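Local coordinates for Rbstp0775 protein (Geobacillus stearothermophilus, PDB 1RZ3) that is of unknown function but probably binds ATP and acts as a kinase, perhaps on uridine or a related substrate, at residues V86-H91 with L103-Y108; R95-S100 with I128-V133; F56-H61 with H91-Q96. One frame throughout, in Å; residues are numbered along the deposited sequence.

Three successive closures show how a P-loop kinase-type fold can pack a helix and a hairpin against its sheet. From the N terminus, residues F56-H61 leave edge strand 53-57 and meet H91-Q96 in contact 3, closing a largely helical loop of 29 residues. V86-H91, on helix 86-94, waits for L103-Y108, so contact 1 ties that helix to hairpin strand 102-109. R95-S100, the turn after the helix, is met last by I128-V133 of strand 127-132 in contact 2. Contact 1 crosses both others and none nests; contacts 1 and 3 share H91, while contacts 3 and 2 overlap at R95 and Q96. Together they tie the hairpin, helix 86-94 and one face of the parallel sheet to one another.

Contact 1. Residues V86-H91 with L103-Y108; sequences VEWLTH and LTLPFY
W88 meets P106 and L105 through the outer end of its six-membered ring, a simple case of one large aromatic residue bridging a helix and a strand. The contact across the segments is apolar. Indole atom CH2 lies 3.4 Å from CD of P106 and 3.8 Å from CD2 of L105, and the neighbouring CZ3 comes within 3.9 Å of the same P106 CD. The ring and the proline approach from opposing directions, the indole plane being tilted against the proline, whereas the leucine branch runs at a slant to the tryptophan. CG of W88 stands anti to its own backbone N (chi1 -171°), which carries the ring off the helix toward the strand. L105 sets out along another line, and it is CD2 at its end that arrives at the ring. Within the helix, CD2 of L89 lies in the plane of the indole at its edge. With the indole cut back to the methyl group of an alanine, a gap is likely to open beside P106 CD and L105 CD2, leaving the segment V86-H91 with little to hold it to this strand.

Hydrogen bonding here is internal to the helix. The carbonyl O of V86 accepts from T90 N at 2.9 Å and from T90 OG1 at 2.7 Å, the two donors arriving from opposite faces of its plane; the hydroxyl stands 38° out of that plane.

Strand 102-109 pairs antiparallel with strand 114-121, L105 bonding by its backbone to R118, and P106 also touches H115 of that partner. L105 also packs against L93 of the same helix and directly against F56, so hairpin, helix 86-94 and the outermost strand 53-57 of the parallel sheet meet at this leucine.

Contact 2. Residues R95-S100 with I128-V133; sequences RQLKAS and IMIEGV
L97 and I130 are both extended: the second torsion of L97, 179°, sets CD1 anti to CA and extends the chain, and the second torsion of I130, 174°, likewise stretches its CD1 away from the strand. The two methyl groups consequently meet tip to tip. I128 is arranged otherwise. Its chi2 of -56° turns CD1 aside, and CG2, anti to the backbone N, is the methyl that meets CD2 of L97, at 4.0 Å and along a slanting line. One leucine fork thus spans two residues that lie on the same face of strand 127-132, with L97 reaching in from the loop after helix 86-94.

The CD1 atoms of L97 and I130 are 3.3 Å apart, closer than ordinary van der Waals contact; how much strain this means is doubtful. Strand 127-132 runs between strands 53-57 and 23-29, so L97 packs the loop on one face of the parallel sheet. There F56 touches both isoleucines, and V24 touches L97.

Chemically the contact is purely aliphatic: no hydrogen bond or charge gives it direction. Any selectivity it has probably rests on the fit of methyl groups in a buried core, while R22 takes up the carbonyls of L97 and S100.

Contact 3. Residues F56-H61 with H91-Q96; sequences FHMDDH and HQLFRQ
L93 pushes its forked end between F56 and M58, a compact illustration of how a branched side chain can fill a hollow lined by one ring and one bent selenoether chain. Its CG is anti to the backbone N (chi1 177°), which points the fork at segment 56-61, where its two methyls reach different neighbours. CD1 sits over a face of the F56 ring, 4.1 Å from the ring centroid and 15° off the normal, a CH-pi contact displaced toward the rim near CE1. The two side chains run past each other in opposite directions, with the methyl over the ring face. CD2 takes the other side of the hollow, meeting SE of M58, a selenomethionine, tip to tip at 4.2 Å.

The strand involved, 53-57, is the edge of the parallel sheet, whose 2-3-1-4-5 strand order agrees with the P-loop kinase family; beyond H57 the chain turns at once into a short 3-10 segment, with D60 N bonded to H57 O. M58 begins that turn, and its chain is bent at both chi2 and chi3, folding SE and CE back toward the helix. There CE abuts CZ of F94 at 4.0 Å, while SE stands 5.3 Å from the centroid of that ring and 64° off its normal: a Met-aromatic contact, oblique in attitude. CD2 of L93 also overlies a face of F94, offset toward the rim, so that leucine, selenium and phenyl ring interlock. L93 and F94 lie in a wider, pi-type turn at 91-94. I130 touches F56, M58 and F94 from strand 127-132, and W140 stacks on F94.

Contact 1. Residues V86-H91 with L103-Y108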
loop_
_atom_site.group_PDB
_atom_site.type_symbol
_atom_site.label_atom_id
_atom_site.label_comp_id
_atom_site.label_asym_id
_atom_site.label_seq_id
_atom_site.Cartn_x
_atom_site.Cartn_y
_atom_site.Cartn_z
ATOM N N VAL A 86 3.628 -10.255 -6.986
ATOM C CA VAL A 86 4.709 -9.560 -6.303
ATOM C C VAL A 86 5.916 -9.223 -7.170
ATOM O O VAL A 86 6.399 -8.093 -7.148
ATOM C CB VAL A 86 5.175 -10.373 -5.075
ATOM C CG1 VAL A 86 6.300 -9.650 -4.358
ATOM C CG2 VAL A 86 3.996 -10.593 -4.136
ATOM N N GLU A 87 6.392 -10.194 -7.937
ATOM C CA GLU A 87 7.555 -9.985 -8.796
ATOM C C GLU A 87 7.301 -8.988 -9.928
ATOM O O GLU A 87 8.147 -8.144 -10.218
ATOM C CB GLU A 87 8.008 -11.332 -9.363
ATOM C CG GLU A 87 9.138 -11.267 -10.362
ATOM C CD GLU A 87 9.491 -12.653 -10.882
ATOM O OE1 GLU A 87 8.557 -13.438 -11.161
ATOM O OE2 GLU A 87 10.689 -12.954 -11.014
ATOM N N TRP A 88 6.141 -9.083 -10.573
ATOM C CA TRP A 88 5.823 -8.160 -11.659
ATOM C C TRP A 88 5.737 -6.738 -11.099
ATOM O O TRP A 88 6.271 -5.792 -11.691
ATOM C CB TRP A 88 4.490 -8.537 -12.321
ATOM C CG TRP A 88 4.202 -7.755 -13.577
ATOM C CD1 TRP A 88 4.605 -8.063 -14.846
ATOM C CD2 TRP A 88 3.495 -6.512 -13.673
ATOM N NE1 TRP A 88 4.195 -7.088 -15.726
ATOM C CE2 TRP A 88 3.512 -6.123 -15.033
ATOM C CE3 TRP A 88 2.852 -5.683 -12.741
ATOM C CZ2 TRP A 88 2.910 -4.945 -15.484
ATOM C CZ3 TRP A 88 2.254 -4.510 -13.190
ATOM C CH2 TRP A 88 2.288 -4.153 -14.552
ATOM N N LEU A 89 5.075 -6.587 -9.952
ATOM C CA LEU A 89 4.933 -5.268 -9.333
ATOM C C LEU A 89 6.279 -4.711 -8.899
ATOM O O LEU A 89 6.512 -3.501 -8.972
ATOM C CB LEU A 89 3.974 -5.341 -8.144
ATOM C CG LEU A 89 2.520 -5.529 -8.593
ATOM C CD1 LEU A 89 1.666 -5.948 -7.414
ATOM C CD2 LEU A 89 2.007 -4.228 -9.224
ATOM N N THR A 90 7.173 -5.587 -8.451
ATOM C CA THR A 90 8.497 -5.130 -8.045
ATOM C C THR A 90 9.192 -4.538 -9.272
ATOM O O THR A 90 9.782 -3.461 -9.213
ATOM C CB THR A 90 9.370 -6.290 -7.518
ATOM O OG1 THR A 90 8.743 -6.891 -6.379
ATOM C CG2 THR A 90 10.748 -5.770 -7.118
ATOM N N HIS A 91 9.112 -5.258 -10.387
ATOM C CA HIS A 91 9.740 -4.829 -11.638
ATOM C C HIS A 91 9.083 -3.620 -12.298
ATOM O O HIS A 91 9.764 -2.681 -12.710
ATOM C CB HIS A 91 9.724 -5.973 -12.660
ATOM C CG HIS A 91 10.737 -7.046 -12.406
ATOM N ND1 HIS A 91 10.927 -7.620 -11.167
ATOM C CD2 HIS A 91 11.581 -7.687 -13.251
ATOM C CE1 HIS A 91 11.843 -8.568 -11.259
ATOM N NE2 HIS A 91 12.256 -8.630 -12.513
ATOM N N LEU A 103 3.957 5.588 -15.568
ATOM C CA LEU A 103 3.761 4.147 -15.499
ATOM C C LEU A 103 2.396 3.788 -16.057
ATOM O O LEU A 103 1.403 4.460 -15.770
ATOM C CB LEU A 103 3.834 3.658 -14.050
ATOM C CG LEU A 103 5.119 3.914 -13.265
ATOM C CD1 LEU A 103 4.943 3.420 -11.843
ATOM C CD2 LEU A 103 6.284 3.209 -13.939
ATOM N N THR A 104 2.355 2.731 -16.860
ATOM C CA THR A 104 1.105 2.243 -17.420
ATOM C C THR A 104 0.919 0.877 -16.769
ATOM O O THR A 104 1.721 -0.036 -16.965
ATOM C CB THR A 104 1.183 2.116 -18.944
ATOM O OG1 THR A 104 1.365 3.420 -19.513
ATOM C CG2 THR A 104 -0.100 1.509 -19.493
ATOM N N LEU A 105 -0.132 0.756 -15.973
ATOM C CA LEU A 105 -0.391 -0.472 -15.240
ATOM C C LEU A 105 -1.811 -0.976 -15.430
ATOM O O LEU A 105 -2.719 -0.211 -15.772
ATOM C CB LEU A 105 -0.179 -0.224 -13.745
ATOM C CG LEU A 105 1.107 0.457 -13.275
ATOM C CD1 LEU A 105 0.912 1.006 -11.872
ATOM C CD2 LEU A 105 2.257 -0.532 -13.313
ATOM N N PRO A 106 -2.018 -2.284 -15.215
ATOM C CA PRO A 106 -3.357 -2.854 -15.356
ATOM C C PRO A 106 -4.102 -2.548 -14.060
ATOM O O PRO A 106 -3.638 -2.897 -12.973
ATOM C CB PRO A 106 -3.080 -4.344 -15.541
ATOM C CG PRO A 106 -1.852 -4.556 -14.703
ATOM C CD PRO A 106 -1.005 -3.345 -15.056
ATOM N N PHE A 107 -5.227 -1.855 -14.169
ATOM C CA PHE A 107 -6.019 -1.519 -12.997
ATOM C C PHE A 107 -7.194 -2.483 -12.901
ATOM O O PHE A 107 -7.960 -2.636 -13.852
ATOM C CB PHE A 107 -6.501 -0.070 -13.087
ATOM C CG PHE A 107 -5.465 0.935 -12.648
ATOM C CD1 PHE A 107 -5.512 1.486 -11.372
ATOM C CD2 PHE A 107 -4.431 1.308 -13.500
ATOM C CE1 PHE A 107 -4.544 2.400 -10.945
ATOM C CE2 PHE A 107 -3.458 2.218 -13.087
ATOM C CZ PHE A 107 -3.516 2.766 -11.801
ATOM N N TYR A 108 -7.326 -3.135 -11.751
ATOM C CA TYR A 108 -8.386 -4.112 -11.542
ATOM C C TYR A 108 -9.756 -3.534 -11.200
ATOM O O TYR A 108 -9.888 -2.686 -10.315
ATOM C CB TYR A 108 -7.979 -5.086 -10.437
ATOM C CG TYR A 108 -8.946 -6.227 -10.244
ATOM C CD1 TYR A 108 -9.127 -7.184 -11.241
ATOM C CD2 TYR A 108 -9.664 -6.365 -9.056
ATOM C CE1 TYR A 108 -9.995 -8.255 -11.060
ATOM C CE2 TYR A 108 -10.542 -7.434 -8.863
ATOM C CZ TYR A 108 -10.698 -8.374 -9.871
ATOM O OH TYR A 108 -11.543 -9.444 -9.691
#

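Contact 2. Residues R95-S100 with I128-V133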
loop_
_atom_site.group_PDB
_atom_site.type_symbol
_atom_site.label_atom_id
_atom_site.label_comp_id
_atom_site.label_asym_id
_atom_site.label_seq_id
_atom_site.Cartn_x
_atom_site.Cartn_y
_atom_site.Cartn_z
ATOM N N ARG A 95 10.402 -0.682 -8.397
ATOM C CA ARG A 95 11.743 -0.321 -8.874
ATOM C C ARG A 95 11.728 0.958 -9.709
ATOM O O ARG A 95 12.757 1.614 -9.872
ATOM C CB ARG A 95 12.338 -1.442 -9.737
ATOM C CG ARG A 95 12.770 -2.686 -8.990
ATOM C CD ARG A 95 13.447 -3.676 -9.938
ATOM N NE ARG A 95 13.856 -4.903 -9.256
ATOM C CZ ARG A 95 14.443 -5.936 -9.856
ATOM N NH1 ARG A 95 14.698 -5.894 -11.158
ATOM N NH2 ARG A 95 14.770 -7.014 -9.154
ATOM N N GLN A 96 10.559 1.303 -10.234
ATOM C CA GLN A 96 10.405 2.479 -11.092
ATOM C C GLN A 96 10.009 3.780 -10.388
ATOM O O GLN A 96 10.046 4.851 -10.995
ATOM C CB GLN A 96 9.351 2.185 -12.164
ATOM C CG GLN A 96 9.578 0.895 -12.927
ATOM C CD GLN A 96 10.861 0.920 -13.720
ATOM O OE1 GLN A 96 11.069 1.803 -14.554
ATOM N NE2 GLN A 96 11.736 -0.047 -13.467
ATOM N N LEU A 97 9.628 3.696 -9.119
ATOM C CA LEU A 97 9.181 4.885 -8.392
ATOM C C LEU A 97 10.151 6.062 -8.338
ATOM O O LEU A 97 9.735 7.219 -8.421
ATOM C CB LEU A 97 8.775 4.503 -6.967
ATOM C CG LEU A 97 7.623 3.499 -6.857
ATOM C CD1 LEU A 97 7.353 3.203 -5.394
ATOM C CD2 LEU A 97 6.380 4.048 -7.531
ATOM N N LYS A 98 11.440 5.780 -8.210
ATOM C CA LYS A 98 12.418 6.852 -8.109
ATOM C C LYS A 98 12.749 7.637 -9.371
ATOM O O LYS A 98 12.994 8.843 -9.293
ATOM C CB LYS A 98 13.724 6.320 -7.509
ATOM C CG LYS A 98 13.758 6.317 -5.990
ATOM C CD LYS A 98 13.701 7.740 -5.445
ATOM C CE LYS A 98 13.885 7.771 -3.937
ATOM N NZ LYS A 98 12.843 7.002 -3.225
ATOM N N ALA A 99 12.750 6.991 -10.531
ATOM C CA ALA A 99 13.131 7.717 -11.737
ATOM C C ALA A 99 12.203 7.716 -12.944
ATOM O O ALA A 99 12.370 8.549 -13.832
ATOM C CB ALA A 99 14.523 7.261 -12.176
ATOM N N SER A 100 11.236 6.805 -13.002
ATOM C CA SER A 100 10.345 6.765 -14.159
ATOM C C SER A 100 9.468 8.003 -14.299
ATOM O O SER A 100 9.014 8.577 -13.310
ATOM C CB SER A 100 9.462 5.516 -14.120
ATOM O OG SER A 100 10.231 4.351 -14.385
ATOM N N ILE A 128 5.648 10.189 -3.494
ATOM C CA ILE A 128 4.815 9.138 -4.054
ATOM C C ILE A 128 4.262 8.419 -2.835
ATOM O O ILE A 128 5.025 7.991 -1.965
ATOM C CB ILE A 128 5.638 8.121 -4.883
ATOM C CG1 ILE A 128 6.404 8.841 -5.999
ATOM C CG2 ILE A 128 4.704 7.041 -5.448
ATOM C CD1 ILE A 128 5.531 9.662 -6.910
HETATM N N MSE A 129 2.945 8.294 -2.755
HETATM C CA MSE A 129 2.342 7.620 -1.615
HETATM C C MSE A 129 1.647 6.338 -2.041
HETATM O O MSE A 129 0.824 6.338 -2.955
HETATM C CB MSE A 129 1.344 8.537 -0.916
HETATM C CG MSE A 129 0.833 7.961 0.385
HETATM SE SE MSE A 129 -0.428 9.137 1.201
HETATM C CE MSE A 129 0.790 10.504 1.821
ATOM N N ILE A 130 1.992 5.247 -1.369
ATOM C CA ILE A 130 1.430 3.938 -1.665
ATOM C C ILE A 130 0.761 3.373 -0.416
ATOM O O ILE A 130 1.376 3.318 0.650
ATOM C CB ILE A 130 2.546 2.970 -2.127
ATOM C CG1 ILE A 130 3.268 3.570 -3.339
ATOM C CG2 ILE A 130 1.959 1.602 -2.457
ATOM C CD1 ILE A 130 4.469 2.782 -3.801
ATOM N N GLU A 131 -0.502 2.969 -0.543
ATOM C CA GLU A 131 -1.222 2.392 0.586
ATOM C C GLU A 131 -1.748 1.017 0.207
ATOM O O GLU A 131 -2.174 0.799 -0.926
ATOM C CB GLU A 131 -2.387 3.302 1.014
ATOM C CG GLU A 131 -3.492 3.493 -0.021
ATOM C CD GLU A 131 -4.606 2.461 0.088
ATOM O OE1 GLU A 131 -4.510 1.551 0.942
ATOM O OE2 GLU A 131 -5.584 2.565 -0.684
ATOM N N GLY A 132 -1.700 0.087 1.156
ATOM C CA GLY A 132 -2.188 -1.255 0.890
ATOM C C GLY A 132 -1.814 -2.223 1.987
ATOM O O GLY A 132 -1.131 -1.858 2.942
ATOM N N VAL A 133 -2.268 -3.464 1.863
ATOM C CA VAL A 133 -1.942 -4.475 2.856
ATOM C C VAL A 133 -0.647 -5.177 2.458
ATOM O O VAL A 133 -0.310 -5.250 1.271
ATOM C CB VAL A 133 -3.077 -5.521 2.979
ATOM C CG1 VAL A 133 -3.284 -6.225 1.655
ATOM C CG2 VAL A 133 -2.749 -6.519 4.072
#

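Contact 3. Residues F56-H61 with H91-Q96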
loop_
_atom_site.group_PDB
_atom_site.type_symbol
_atom_site.label_atom_id
_atom_site.label_comp_id
_atom_site.label_asym_id
_atom_site.label_seq_id
_atom_site.Cartn_x
_atom_site.Cartn_y
_atom_site.Cartn_z
ATOM N N PHE A 56 -0.908 5.738 -5.053
ATOM C CA PHE A 56 -1.185 4.406 -5.597
ATOM C C PHE A 56 -1.939 3.636 -4.521
ATOM O O PHE A 56 -1.667 3.803 -3.330
ATOM C CB PHE A 56 0.117 3.663 -5.927
ATOM C CG PHE A 56 0.803 4.156 -7.167
ATOM C CD1 PHE A 56 0.412 3.700 -8.420
ATOM C CD2 PHE A 56 1.831 5.088 -7.082
ATOM C CE1 PHE A 56 1.039 4.168 -9.580
ATOM C CE2 PHE A 56 2.464 5.560 -8.231
ATOM C CZ PHE A 56 2.068 5.100 -9.480
ATOM N N HIS A 57 -2.885 2.800 -4.942
ATOM C CA HIS A 57 -3.686 1.999 -4.020
ATOM C C HIS A 57 -3.473 0.550 -4.447
ATOM O O HIS A 57 -3.917 0.151 -5.521
ATOM C CB HIS A 57 -5.163 2.381 -4.153
ATOM C CG HIS A 57 -5.444 3.824 -3.861
ATOM N ND1 HIS A 57 -5.599 4.308 -2.580
ATOM C CD2 HIS A 57 -5.585 4.890 -4.686
ATOM C CE1 HIS A 57 -5.823 5.610 -2.628
ATOM N NE2 HIS A 57 -5.820 5.987 -3.893
HETATM N N MSE A 58 -2.808 -0.240 -3.610
HETATM C CA MSE A 58 -2.505 -1.619 -3.986
HETATM C C MSE A 58 -3.680 -2.521 -4.330
HETATM O O MSE A 58 -3.507 -3.487 -5.073
HETATM C CB MSE A 58 -1.633 -2.287 -2.924
HETATM C CG MSE A 58 -0.271 -1.618 -2.738
HETATM SE SE MSE A 58 0.680 -1.247 -4.386
HETATM C CE MSE A 58 0.978 -3.067 -4.969
ATOM N N ASP A 59 -4.869 -2.229 -3.809
ATOM C CA ASP A 59 -6.026 -3.059 -4.146
ATOM C C ASP A 59 -6.389 -2.901 -5.624
ATOM O O ASP A 59 -7.135 -3.713 -6.172
ATOM C CB ASP A 59 -7.236 -2.708 -3.280
ATOM C CG ASP A 59 -7.063 -3.143 -1.839
ATOM O OD1 ASP A 59 -6.527 -4.252 -1.613
ATOM O OD2 ASP A 59 -7.469 -2.385 -0.931
ATOM N N ASP A 60 -5.869 -1.854 -6.261
ATOM C CA ASP A 60 -6.121 -1.626 -7.686
ATOM C C ASP A 60 -5.277 -2.591 -8.513
ATOM O O ASP A 60 -5.578 -2.851 -9.681
ATOM C CB ASP A 60 -5.692 -0.215 -8.131
ATOM C CG ASP A 60 -6.601 0.887 -7.621
ATOM O OD1 ASP A 60 -7.805 0.639 -7.430
ATOM O OD2 ASP A 60 -6.101 2.020 -7.441
ATOM N N HIS A 61 -4.221 -3.128 -7.913
ATOM C CA HIS A 61 -3.310 -3.967 -8.679
ATOM C C HIS A 61 -3.237 -5.451 -8.359
ATOM O O HIS A 61 -2.159 -6.049 -8.389
ATOM C CB HIS A 61 -1.919 -3.340 -8.608
ATOM C CG HIS A 61 -1.920 -1.872 -8.897
ATOM N ND1 HIS A 61 -2.268 -1.359 -10.129
ATOM C CD2 HIS A 61 -1.687 -0.804 -8.099
ATOM C CE1 HIS A 61 -2.251 -0.039 -10.075
ATOM N NE2 HIS A 61 -1.903 0.325 -8.855
ATOM N N HIS A 91 9.112 -5.258 -10.387
ATOM C CA HIS A 91 9.740 -4.829 -11.638
ATOM C C HIS A 91 9.083 -3.620 -12.298
ATOM O O HIS A 91 9.764 -2.681 -12.710
ATOM C CB HIS A 91 9.724 -5.973 -12.660
ATOM C CG HIS A 91 10.737 -7.046 -12.406
ATOM N ND1 HIS A 91 10.927 -7.620 -11.167
ATOM C CD2 HIS A 91 11.581 -7.687 -13.251
ATOM C CE1 HIS A 91 11.843 -8.568 -11.259
ATOM N NE2 HIS A 91 12.256 -8.630 -12.513
ATOM N N GLN A 92 7.760 -3.650 -12.396
ATOM C CA GLN A 92 7.032 -2.590 -13.084
ATOM C C GLN A 92 6.537 -1.406 -12.271
ATOM O O GLN A 92 6.131 -0.391 -12.844
ATOM C CB GLN A 92 5.861 -3.204 -13.854
ATOM C CG GLN A 92 6.288 -4.274 -14.854
ATOM C CD GLN A 92 7.407 -3.809 -15.763
ATOM O OE1 GLN A 92 7.413 -2.665 -16.221
ATOM N NE2 GLN A 92 8.361 -4.697 -16.037
ATOM N N LEU A 93 6.552 -1.521 -10.948
ATOM C CA LEU A 93 6.097 -0.418 -10.116
ATOM C C LEU A 93 7.148 0.073 -9.120
ATOM O O LEU A 93 7.699 1.164 -9.268
ATOM C CB LEU A 93 4.818 -0.811 -9.359
ATOM C CG LEU A 93 4.231 0.217 -8.378
ATOM C CD1 LEU A 93 3.901 1.501 -9.105
ATOM C CD2 LEU A 93 2.975 -0.358 -7.731
ATOM N N PHE A 94 7.434 -0.741 -8.114
ATOM C CA PHE A 94 8.372 -0.345 -7.072
ATOM C C PHE A 94 9.763 0.089 -7.522
ATOM O O PHE A 94 10.243 1.135 -7.084
ATOM C CB PHE A 94 8.446 -1.449 -6.013
ATOM C CG PHE A 94 7.154 -1.619 -5.256
ATOM C CD1 PHE A 94 6.783 -0.704 -4.273
ATOM C CD2 PHE A 94 6.274 -2.645 -5.581
ATOM C CE1 PHE A 94 5.551 -0.809 -3.627
ATOM C CE2 PHE A 94 5.039 -2.759 -4.943
ATOM C CZ PHE A 94 4.678 -1.838 -3.964
ATOM N N ARG A 95 10.402 -0.682 -8.397
ATOM C CA ARG A 95 11.743 -0.321 -8.874
ATOM C C ARG A 95 11.728 0.958 -9.709
ATOM O O ARG A 95 12.757 1.614 -9.872
ATOM C CB ARG A 95 12.338 -1.442 -9.737
ATOM C CG ARG A 95 12.770 -2.686 -8.990
ATOM C CD ARG A 95 13.447 -3.676 -9.938
ATOM N NE ARG A 95 13.856 -4.903 -9.256
ATOM C CZ ARG A 95 14.443 -5.936 -9.856
ATOM N NH1 ARG A 95 14.698 -5.894 -11.158
ATOM N NH2 ARG A 95 14.770 -7.014 -9.154
ATOM N N GLN A 96 10.559 1.303 -10.234
ATOM C CA GLN A 96 10.405 2.479 -11.092
ATOM C C GLN A 96 10.009 3.780 -10.388
ATOM O O GLN A 96 10.046 4.851 -10.995
ATOM C CB GLN A 96 9.351 2.185 -12.164
ATOM C CG GLN A 96 9.578 0.895 -12.927
ATOM C CD GLN A 96 10.861 0.920 -13.720
ATOM O OE1 GLN A 96 11.069 1.803 -14.554
ATOM N NE2 GLN A 96 11.736 -0.047 -13.467
#